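Long-range contacts in type II restriction enzyme BsoBI (Geobacillus stearothermophilus, PDB 1DC1), which recognises the double-stranded DNA sequence 5'-CYCGRG-3' as a homodimeric type II restriction endonuclease and cleaves it after the first C: residues Y157-S162 with T182-I187; K194-M199 with L215-P220; I202-V207 with N266-K271. All coordinates share one frame; numbering follows the deposited sequence.

Contact 1. Residues Y157-S162 with T182-I187; sequences YKWLDS and TFAKGI
Ile187 fills the angle between Tyr157 and Trp159 on one face of two antiparallel strands. Its two branches part company: CG1 lies beside the backbone N (chi1 -62°), which carries CD1 to within 3.7 Å of Trp159 CB, while CG2 rests 3.9 Å from Tyr157 CD1. Tyr157 and Trp159 both hold CG between their own backbone N and carbonyl carbon (chi1 65° and 70°), yet their rings are used differently. The tyrosine ring slants past the isoleucine and sends OH on to Asp177, with helix 110-152 packed against this same face. The indole instead reaches along the strands, where CZ3 meets Phe183 O in the ring plane, at the edge, 3.5 Å away, and CE3 touches Ala184 CB.

Between the strands, backbone bonds hold the pairing. Leu160 N donates to Gly186 O, and Lys185 N to Leu160 O at 2.8 Å, a nearly straight bond. Ser162 N closes the end of the pairing on Phe183 O, also at 2.8 Å. On the other face Leu160 CD2 lies alongside Lys185 CG, both side chains pointing the same way; bent at chi2, the lysine chain leads NZ away to Tyr200 O. Asp161 and Phe183 likewise run side by side, the carboxylate engaged by Arg163, which also makes a cation-pi contact with the phenyl ring. The chain turns a corner at Lys185, and the pairing beside it in this PDDEXK-clan sheet is incomplete: Phe183 O takes the Ser162 N-H while bordering the indole edge, but Gly186 N is buried without a partner.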
loop_
_atom_site.group_PDB
_atom_site.type_symbol
_atom_site.label_atom_id
_atom_site.label_comp_id
_atom_site.label_asym_id
_atom_site.label_seq_id
_atom_site.Cartn_x
_atom_site.Cartn_y
_atom_site.Cartn_z
ATOM N N TYR D 157 -16.921 -31.074 -9.939
ATOM C CA TYR D 157 -16.188 -30.557 -8.808
ATOM C C TYR D 157 -17.168 -30.251 -7.662
ATOM O O TYR D 157 -18.387 -30.310 -7.847
ATOM C CB TYR D 157 -15.388 -29.302 -9.237
ATOM C CG TYR D 157 -16.239 -28.120 -9.658
ATOM C CD1 TYR D 157 -16.773 -27.236 -8.681
ATOM C CD2 TYR D 157 -16.518 -27.879 -11.011
ATOM C CE1 TYR D 157 -17.563 -26.133 -9.022
ATOM C CE2 TYR D 157 -17.309 -26.786 -11.383
ATOM C CZ TYR D 157 -17.835 -25.902 -10.365
ATOM O OH TYR D 157 -18.627 -24.796 -10.688
ATOM N N LYS D 158 -16.621 -30.000 -6.473
ATOM C CA LYS D 158 -17.401 -29.611 -5.313
ATOM C C LYS D 158 -16.863 -28.246 -4.951
ATOM O O LYS D 158 -15.723 -27.921 -5.308
ATOM C CB LYS D 158 -17.171 -30.580 -4.168
ATOM C CG LYS D 158 -17.415 -32.020 -4.587
ATOM C CD LYS D 158 -17.222 -32.940 -3.438
ATOM C CE LYS D 158 -18.520 -33.196 -2.763
ATOM N NZ LYS D 158 -19.128 -34.368 -3.419
ATOM N N TRP D 159 -17.688 -27.436 -4.303
ATOM C CA TRP D 159 -17.235 -26.137 -3.926
ATOM C C TRP D 159 -17.593 -25.800 -2.500
ATOM O O TRP D 159 -18.467 -26.401 -1.902
ATOM C CB TRP D 159 -17.791 -25.117 -4.879
ATOM C CG TRP D 159 -19.241 -24.918 -4.721
ATOM C CD1 TRP D 159 -20.230 -25.800 -5.042
ATOM C CD2 TRP D 159 -19.896 -23.707 -4.275
ATOM N NE1 TRP D 159 -21.467 -25.207 -4.834
ATOM C CE2 TRP D 159 -21.283 -23.930 -4.364
ATOM C CE3 TRP D 159 -19.433 -22.458 -3.812
ATOM C CZ2 TRP D 159 -22.216 -22.951 -4.006
ATOM C CZ3 TRP D 159 -20.349 -21.497 -3.464
ATOM C CH2 TRP D 159 -21.728 -21.744 -3.562
ATOM N N LEU D 160 -16.878 -24.826 -1.965
ATOM C CA LEU D 160 -17.040 -24.366 -0.602
ATOM C C LEU D 160 -17.500 -22.905 -0.638
ATOM O O LEU D 160 -16.880 -22.036 -1.254
ATOM C CB LEU D 160 -15.707 -24.562 0.162
ATOM C CG LEU D 160 -15.757 -24.603 1.689
ATOM C CD1 LEU D 160 -16.593 -25.787 2.215
ATOM C CD2 LEU D 160 -14.344 -24.684 2.197
ATOM N N ASP D 161 -18.622 -22.669 0.015
ATOM C CA ASP D 161 -19.243 -21.360 0.048
ATOM C C ASP D 161 -18.572 -20.446 1.063
ATOM O O ASP D 161 -18.641 -20.711 2.274
ATOM C CB ASP D 161 -20.716 -21.560 0.400
ATOM C CG ASP D 161 -21.574 -20.367 0.026
ATOM O OD1 ASP D 161 -21.102 -19.217 0.171
ATOM O OD2 ASP D 161 -22.723 -20.586 -0.408
ATOM N N SER D 162 -17.920 -19.382 0.574
ATOM C CA SER D 162 -17.218 -18.408 1.433
ATOM C C SER D 162 -18.137 -17.797 2.516
ATOM O O SER D 162 -17.661 -17.380 3.586
ATOM C CB SER D 162 -16.639 -17.303 0.581
ATOM O OG SER D 162 -17.718 -16.616 -0.019
ATOM N N THR D 182 -18.256 -16.106 -7.504
ATOM C CA THR D 182 -18.561 -14.983 -6.630
ATOM C C THR D 182 -18.519 -15.387 -5.178
ATOM O O THR D 182 -18.238 -14.573 -4.300
ATOM C CB THR D 182 -19.988 -14.437 -6.889
ATOM O OG1 THR D 182 -20.068 -13.914 -8.217
ATOM C CG2 THR D 182 -20.300 -13.358 -5.895
ATOM N N PHE D 183 -18.823 -16.648 -4.915
ATOM C CA PHE D 183 -18.866 -17.123 -3.535
ATOM C C PHE D 183 -18.063 -18.338 -3.196
ATOM O O PHE D 183 -18.315 -18.975 -2.185
ATOM C CB PHE D 183 -20.296 -17.407 -3.149
ATOM C CG PHE D 183 -21.130 -16.193 -3.105
ATOM C CD1 PHE D 183 -20.809 -15.166 -2.210
ATOM C CD2 PHE D 183 -22.224 -16.073 -3.945
ATOM C CE1 PHE D 183 -21.564 -14.031 -2.139
ATOM C CE2 PHE D 183 -22.996 -14.950 -3.896
ATOM C CZ PHE D 183 -22.667 -13.912 -2.980
ATOM N N ALA D 184 -17.108 -18.671 -4.043
ATOM C CA ALA D 184 -16.303 -19.827 -3.790
ATOM C C ALA D 184 -14.994 -19.521 -3.071
ATOM O O ALA D 184 -14.141 -18.768 -3.569
ATOM C CB ALA D 184 -16.030 -20.593 -5.092
ATOM N N LYS D 185 -14.870 -20.157 -1.899
ATOM C CA LYS D 185 -13.711 -20.104 -1.012
ATOM C C LYS D 185 -12.736 -21.214 -1.444
ATOM O O LYS D 185 -11.537 -21.123 -1.238
ATOM C CB LYS D 185 -14.216 -20.308 0.446
ATOM C CG LYS D 185 -13.207 -20.747 1.520
ATOM C CD LYS D 185 -12.028 -19.784 1.625
ATOM C CE LYS D 185 -11.059 -20.180 2.732
ATOM N NZ LYS D 185 -10.438 -18.943 3.304
ATOM N N GLY D 186 -13.267 -22.263 -2.066
ATOM C CA GLY D 186 -12.436 -23.377 -2.500
ATOM C C GLY D 186 -13.161 -24.218 -3.544
ATOM O O GLY D 186 -14.384 -24.125 -3.682
ATOM N N ILE D 187 -12.411 -25.033 -4.278
ATOM C CA ILE D 187 -12.971 -25.883 -5.332
ATOM C C ILE D 187 -12.223 -27.187 -5.190
ATOM O O ILE D 187 -11.012 -27.189 -4.885
ATOM C CB ILE D 187 -12.700 -25.294 -6.740
ATOM C CG1 ILE D 187 -13.393 -23.924 -6.861
ATOM C CG2 ILE D 187 -13.079 -26.312 -7.865
ATOM C CD1 ILE D 187 -14.899 -23.995 -6.936
#

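Contact 2. Residues K194-M199 with L215-P220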
loop_
_atom_site.group_PDB
_atom_site.type_symbol
_atom_site.label_atom_id
_atom_site.label_comp_id
_atom_site.label_asym_id
_atom_site.label_seq_id
_atom_site.Cartn_x
_atom_site.Cartn_y
_atom_site.Cartn_z
ATOM N N LYS D 194 -6.519 -38.943 -8.675
ATOM C CA LYS D 194 -6.010 -38.065 -7.623
ATOM C C LYS D 194 -7.022 -36.976 -7.256
ATOM O O LYS D 194 -7.645 -36.351 -8.133
ATOM C CB LYS D 194 -4.690 -37.460 -8.091
ATOM C CG LYS D 194 -3.816 -38.424 -8.947
ATOM C CD LYS D 194 -3.338 -39.622 -8.119
ATOM C CE LYS D 194 -3.119 -40.887 -8.945
ATOM N NZ LYS D 194 -1.703 -40.984 -9.294
ATOM N N HIS D 195 -7.193 -36.792 -5.949
ATOM C CA HIS D 195 -8.109 -35.783 -5.396
ATOM C C HIS D 195 -7.351 -34.489 -5.174
ATOM O O HIS D 195 -6.265 -34.489 -4.609
ATOM C CB HIS D 195 -8.688 -36.231 -4.064
ATOM C CG HIS D 195 -9.421 -37.517 -4.157
ATOM N ND1 HIS D 195 -10.703 -37.597 -4.652
ATOM C CD2 HIS D 195 -9.011 -38.790 -3.940
ATOM C CE1 HIS D 195 -11.051 -38.868 -4.738
ATOM N NE2 HIS D 195 -10.042 -39.612 -4.314
ATOM N N ARG D 196 -7.946 -33.386 -5.584
ATOM C CA ARG D 196 -7.291 -32.106 -5.478
ATOM C C ARG D 196 -8.230 -31.093 -4.863
ATOM O O ARG D 196 -9.381 -31.019 -5.267
ATOM C CB ARG D 196 -6.853 -31.635 -6.890
ATOM C CG ARG D 196 -6.025 -32.658 -7.682
ATOM C CD ARG D 196 -4.627 -32.690 -7.115
ATOM N NE ARG D 196 -3.626 -33.543 -7.771
ATOM C CZ ARG D 196 -3.075 -34.603 -7.177
ATOM N NH1 ARG D 196 -3.452 -34.920 -5.951
ATOM N NH2 ARG D 196 -2.076 -35.266 -7.743
ATOM N N THR D 197 -7.741 -30.314 -3.889
ATOM C CA THR D 197 -8.550 -29.278 -3.240
ATOM C C THR D 197 -7.814 -27.910 -3.236
ATOM O O THR D 197 -6.716 -27.736 -2.641
ATOM C CB THR D 197 -8.922 -29.709 -1.783
ATOM O OG1 THR D 197 -9.595 -30.971 -1.823
ATOM C CG2 THR D 197 -9.840 -28.680 -1.094
ATOM N N LEU D 198 -8.419 -26.953 -3.930
ATOM C CA LEU D 198 -7.885 -25.603 -3.994
ATOM C C LEU D 198 -8.618 -24.724 -2.958
ATOM O O LEU D 198 -9.857 -24.739 -2.840
ATOM C CB LEU D 198 -8.067 -25.022 -5.403
ATOM C CG LEU D 198 -7.693 -23.535 -5.568
ATOM C CD1 LEU D 198 -6.316 -23.463 -6.136
ATOM C CD2 LEU D 198 -8.688 -22.836 -6.506
ATOM N N MET D 199 -7.851 -23.975 -2.179
ATOM C CA MET D 199 -8.444 -23.080 -1.197
ATOM C C MET D 199 -7.758 -21.727 -1.326
ATOM O O MET D 199 -6.591 -21.663 -1.651
ATOM C CB MET D 199 -8.187 -23.576 0.222
ATOM C CG MET D 199 -8.822 -24.905 0.564
ATOM S SD MET D 199 -10.496 -24.791 1.118
ATOM C CE MET D 199 -10.461 -23.679 2.546
ATOM N N LEU D 215 -3.097 -25.476 -3.034
ATOM C CA LEU D 215 -3.624 -26.681 -3.677
ATOM C C LEU D 215 -3.206 -27.834 -2.834
ATOM O O LEU D 215 -2.022 -28.029 -2.614
ATOM C CB LEU D 215 -3.080 -26.897 -5.090
ATOM C CG LEU D 215 -3.751 -28.050 -5.899
ATOM C CD1 LEU D 215 -5.212 -27.730 -6.064
ATOM C CD2 LEU D 215 -3.165 -28.215 -7.283
ATOM N N PHE D 216 -4.180 -28.616 -2.375
ATOM C CA PHE D 216 -3.912 -29.763 -1.509
ATOM C C PHE D 216 -4.091 -31.063 -2.204
ATOM O O PHE D 216 -4.974 -31.201 -3.039
ATOM C CB PHE D 216 -4.860 -29.818 -0.332
ATOM C CG PHE D 216 -4.676 -28.714 0.608
ATOM C CD1 PHE D 216 -3.709 -28.793 1.610
ATOM C CD2 PHE D 216 -5.453 -27.568 0.485
ATOM C CE1 PHE D 216 -3.519 -27.739 2.481
ATOM C CE2 PHE D 216 -5.280 -26.497 1.347
ATOM C CZ PHE D 216 -4.317 -26.579 2.347
ATOM N N ASN D 217 -3.233 -32.002 -1.839
ATOM C CA ASN D 217 -3.299 -33.358 -2.329
ATOM C C ASN D 217 -4.224 -34.034 -1.315
ATOM O O ASN D 217 -3.750 -34.531 -0.292
ATOM C CB ASN D 217 -1.943 -34.028 -2.228
ATOM C CG ASN D 217 -2.069 -35.506 -2.197
ATOM O OD1 ASN D 217 -3.177 -36.045 -2.326
ATOM N ND2 ASN D 217 -0.952 -36.195 -2.041
ATOM N N CYS D 218 -5.520 -34.070 -1.579
ATOM C CA CYS D 218 -6.445 -34.669 -0.630
ATOM C C CYS D 218 -7.918 -34.397 -0.973
ATOM O O CYS D 218 -8.279 -33.314 -1.472
ATOM C CB CYS D 218 -6.139 -34.137 0.780
ATOM S SG CYS D 218 -6.847 -32.508 1.143
ATOM N N GLU D 219 -8.760 -35.398 -0.711
ATOM C CA GLU D 219 -10.186 -35.285 -0.964
ATOM C C GLU D 219 -10.629 -34.054 -0.174
ATOM O O GLU D 219 -10.044 -33.721 0.866
ATOM C CB GLU D 219 -10.930 -36.561 -0.506
ATOM C CG GLU D 219 -10.585 -37.094 0.921
ATOM C CD GLU D 219 -9.521 -38.238 0.956
ATOM O OE1 GLU D 219 -9.887 -39.453 0.871
ATOM O OE2 GLU D 219 -8.310 -37.909 1.087
ATOM N N PRO D 220 -11.650 -33.343 -0.679
ATOM C CA PRO D 220 -12.224 -32.126 -0.083
ATOM C C PRO D 220 -12.642 -32.262 1.375
ATOM O O PRO D 220 -11.871 -32.859 2.155
ATOM C CB PRO D 220 -13.419 -31.816 -0.978
ATOM C CG PRO D 220 -13.685 -33.102 -1.746
ATOM C CD PRO D 220 -12.347 -33.732 -1.920
HETATM O O HOH W 1 -5.321 -38.039 -3.497
#
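Thr197 turns OG1 to the side of its backbone N (chi1 -56°), opposite the carbonyl carbon, and this aims the hydroxyl at Cys218 O, to which it donates over 2.7 Å almost in line with the carbonyl. Arg196 has a similar first torsion but bends again at chi2 (-75°), folding the guanidinium back along its own strand until NH1 reaches His195 O at 3.1 Å. That carbonyl accepts two bent bonds, the other from Cys218 N on the opposite face of its plane, also at 3.1 Å. The arginine has a further partner in the C-terminal carboxylate of Ile323, bound through NE. Strands 194-199 and 213-217 are antiparallel neighbours in the mixed central sheet of this PDDEXK-clan enzyme, and Thr197 and Phe216 form a hydrogen-bonded pair, with Phe216 N 2.7 Å from Thr197 O. Leu198 and Leu215 pack on the Arg196 face, CB against CD1. On the face of Thr197 and Phe216, Met199 CG abuts the edge of the Phe216 ring at CE2, 4.0 Å away. Past Asn217 the second segment leaves the strand and passes His195; Glu219 CB, in a poorly ordered residue, lies over one face of the imidazole. A water donates to Asn217 OD1 and weakly accepts from His195 N.

Contact 3. Residues I202-V207 with N266-K271; sequences ITVSLV and NKFSEK. Unlike the reference sequence in segment 202-207: Ser205 (reference Pro).
Leu206 drives its side chain onto Phe268, joining the turn that follows strand 202-204 to the C-terminal end of helix 247-270 and the residue after it. Strand 202-204 and strand 209-211 make a small antiparallel hairpin beside the main sheet of the PDDEXK-type nuclease fold, and the end of the first strand and the connection after it meet the helix. From CB, which points toward the helix, the leucine chain runs to CG and forks. CD1 does most of the touching: it sits over the centre of the Phe268 ring, 4.1 Å from the centroid and 5° off the normal, a CH-pi contact. The same methyl lies 3.6 Å from Lys267 O and 3.9 Å from Lys271 CG. CD2, the other branch, just reaches Lys271 CE at 4.2 Å.

The same ring is approached in its plane by Val204, whose CG1, anti to the backbone N (chi1 178°), stands 4.0 Å from CE1. Leu206 of the turn thus lies over one face of the phenyl and Val204, the last residue of the strand, at its edge; Tyr235 meets Phe268 edge-to-face. Val207 adds CG1 against Lys267 CB at 3.6 Å. No direct hydrogen bond crosses between the segments. Lys267, bent at chi2 (-55°), carries its aliphatic chain past Leu206 O, and the polar link is made by a water that accepts from Lys267 NZ and donates to Leu206 O, 3.0 Å from each.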
loop_
_atom_site.group_PDB
_atom_site.type_symbol
_atom_site.label_atom_id
_atom_site.label_comp_id
_atom_site.label_asym_id
_atom_site.label_seq_id
_atom_site.Cartn_x
_atom_site.Cartn_y
_atom_site.Cartn_z
ATOM N N ILE D 202 -5.478 -19.062 3.014
ATOM C CA ILE D 202 -5.338 -20.027 4.063
ATOM C C ILE D 202 -4.080 -19.737 4.855
ATOM O O ILE D 202 -3.032 -19.393 4.283
ATOM C CB ILE D 202 -5.152 -21.429 3.379
ATOM C CG1 ILE D 202 -6.440 -21.898 2.747
ATOM C CG2 ILE D 202 -4.743 -22.473 4.350
ATOM C CD1 ILE D 202 -7.636 -21.272 3.330
ATOM N N THR D 203 -4.159 -19.913 6.170
ATOM C CA THR D 203 -2.971 -19.759 7.002
ATOM C C THR D 203 -2.179 -21.049 6.821
ATOM O O THR D 203 -2.717 -22.131 7.026
ATOM C CB THR D 203 -3.291 -19.635 8.473
ATOM O OG1 THR D 203 -4.072 -18.455 8.682
ATOM C CG2 THR D 203 -1.959 -19.543 9.284
ATOM N N VAL D 204 -0.922 -20.944 6.422
ATOM C CA VAL D 204 -0.114 -22.131 6.220
ATOM C C VAL D 204 0.764 -22.284 7.444
ATOM O O VAL D 204 1.680 -21.492 7.707
ATOM C CB VAL D 204 0.713 -21.998 4.960
ATOM C CG1 VAL D 204 1.614 -23.229 4.770
ATOM C CG2 VAL D 204 -0.218 -21.844 3.800
ATOM N N SER D 205 0.451 -23.316 8.213
ATOM C CA SER D 205 1.156 -23.552 9.461
ATOM C C SER D 205 2.681 -23.626 9.512
ATOM O O SER D 205 3.257 -23.182 10.514
ATOM C CB SER D 205 0.533 -24.736 10.185
ATOM O OG SER D 205 -0.852 -24.496 10.309
ATOM N N LEU D 206 3.345 -24.135 8.473
ATOM C CA LEU D 206 4.797 -24.204 8.499
ATOM C C LEU D 206 5.416 -22.828 8.428
ATOM O O LEU D 206 6.402 -22.572 9.109
ATOM C CB LEU D 206 5.307 -25.017 7.314
ATOM C CG LEU D 206 5.845 -26.430 7.488
ATOM C CD1 LEU D 206 6.870 -26.690 6.413
ATOM C CD2 LEU D 206 6.414 -26.616 8.896
ATOM N N VAL D 207 4.878 -21.959 7.563
ATOM C CA VAL D 207 5.419 -20.609 7.442
ATOM C C VAL D 207 4.750 -19.687 8.425
ATOM O O VAL D 207 5.327 -18.665 8.755
ATOM C CB VAL D 207 5.262 -20.031 6.006
ATOM C CG1 VAL D 207 5.880 -20.991 5.024
ATOM C CG2 VAL D 207 3.823 -19.879 5.647
ATOM N N ASN D 266 11.631 -21.568 1.834
ATOM C CA ASN D 266 12.581 -21.779 2.910
ATOM C C ASN D 266 12.028 -22.763 3.943
ATOM O O ASN D 266 12.660 -23.789 4.230
ATOM C CB ASN D 266 12.930 -20.437 3.584
ATOM C CG ASN D 266 13.950 -19.592 2.764
ATOM O OD1 ASN D 266 14.556 -20.067 1.796
ATOM N ND2 ASN D 266 14.131 -18.338 3.167
ATOM N N LYS D 267 10.847 -22.467 4.474
ATOM C CA LYS D 267 10.251 -23.317 5.479
ATOM C C LYS D 267 9.978 -24.739 4.964
ATOM O O LYS D 267 10.269 -25.742 5.643
ATOM C CB LYS D 267 8.969 -22.668 5.961
ATOM C CG LYS D 267 9.243 -21.517 6.882
ATOM C CD LYS D 267 10.120 -21.991 8.030
ATOM C CE LYS D 267 10.286 -20.910 9.062
ATOM N NZ LYS D 267 10.099 -21.474 10.432
ATOM N N PHE D 268 9.421 -24.845 3.759
ATOM C CA PHE D 268 9.131 -26.175 3.241
ATOM C C PHE D 268 10.419 -27.003 2.996
ATOM O O PHE D 268 10.467 -28.181 3.331
ATOM C CB PHE D 268 8.255 -26.117 1.946
ATOM C CG PHE D 268 6.751 -26.089 2.218
ATOM C CD1 PHE D 268 6.105 -24.881 2.549
ATOM C CD2 PHE D 268 6.015 -27.276 2.286
ATOM C CE1 PHE D 268 4.733 -24.861 2.969
ATOM C CE2 PHE D 268 4.658 -27.285 2.697
ATOM C CZ PHE D 268 4.009 -26.069 3.045
ATOM N N SER D 269 11.454 -26.390 2.431
ATOM C CA SER D 269 12.688 -27.090 2.144
ATOM C C SER D 269 13.309 -27.662 3.376
ATOM O O SER D 269 13.891 -28.745 3.324
ATOM C CB SER D 269 13.691 -26.161 1.512
ATOM O OG SER D 269 13.311 -25.960 0.176
ATOM N N GLU D 270 13.207 -26.908 4.464
ATOM C CA GLU D 270 13.716 -27.315 5.749
ATOM C C GLU D 270 13.150 -28.652 6.112
ATOM O O GLU D 270 13.806 -29.459 6.776
ATOM C CB GLU D 270 13.280 -26.342 6.805
ATOM C CG GLU D 270 14.099 -25.097 6.826
ATOM C CD GLU D 270 13.651 -24.201 7.942
ATOM O OE1 GLU D 270 12.855 -24.694 8.793
ATOM O OE2 GLU D 270 14.083 -23.022 7.956
ATOM N N LYS D 271 11.915 -28.865 5.693
ATOM C CA LYS D 271 11.217 -30.104 5.961
ATOM C C LYS D 271 11.446 -31.109 4.848
ATOM O O LYS D 271 10.865 -32.192 4.819
ATOM C CB LYS D 271 9.722 -29.837 6.070
ATOM C CG LYS D 271 9.288 -29.591 7.496
ATOM C CD LYS D 271 10.286 -28.719 8.314
ATOM C CE LYS D 271 9.910 -28.704 9.824
ATOM N NZ LYS D 271 11.096 -28.750 10.749
HETATM O O HOH W 2 8.578 -24.086 10.462
#

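Contacts 1 and 2 belong to the same mixed sheet: strands 184-191 and 194-199 are neighbours in it, and Ile187 O probably accepts a hydrogen bond from Leu198 N 2.8 Å away. Both depend on antiparallel backbone bonding, though each ends irregularly, contact 1 at a chain corner and contact 2 in a loop. Contact 3 lies outside that sheet, joining hairpin and helix by apolar side chains and one bridging water. All three are partly buried; contact 1 has six buried residues and no exposed one, whereas the loop end of contact 2 and Lys271 in contact 3 are exposed. Lys185 of contact 1 reaches both others, its CE lying 3.6 Å from Met199 CE and from Ile202 CD1.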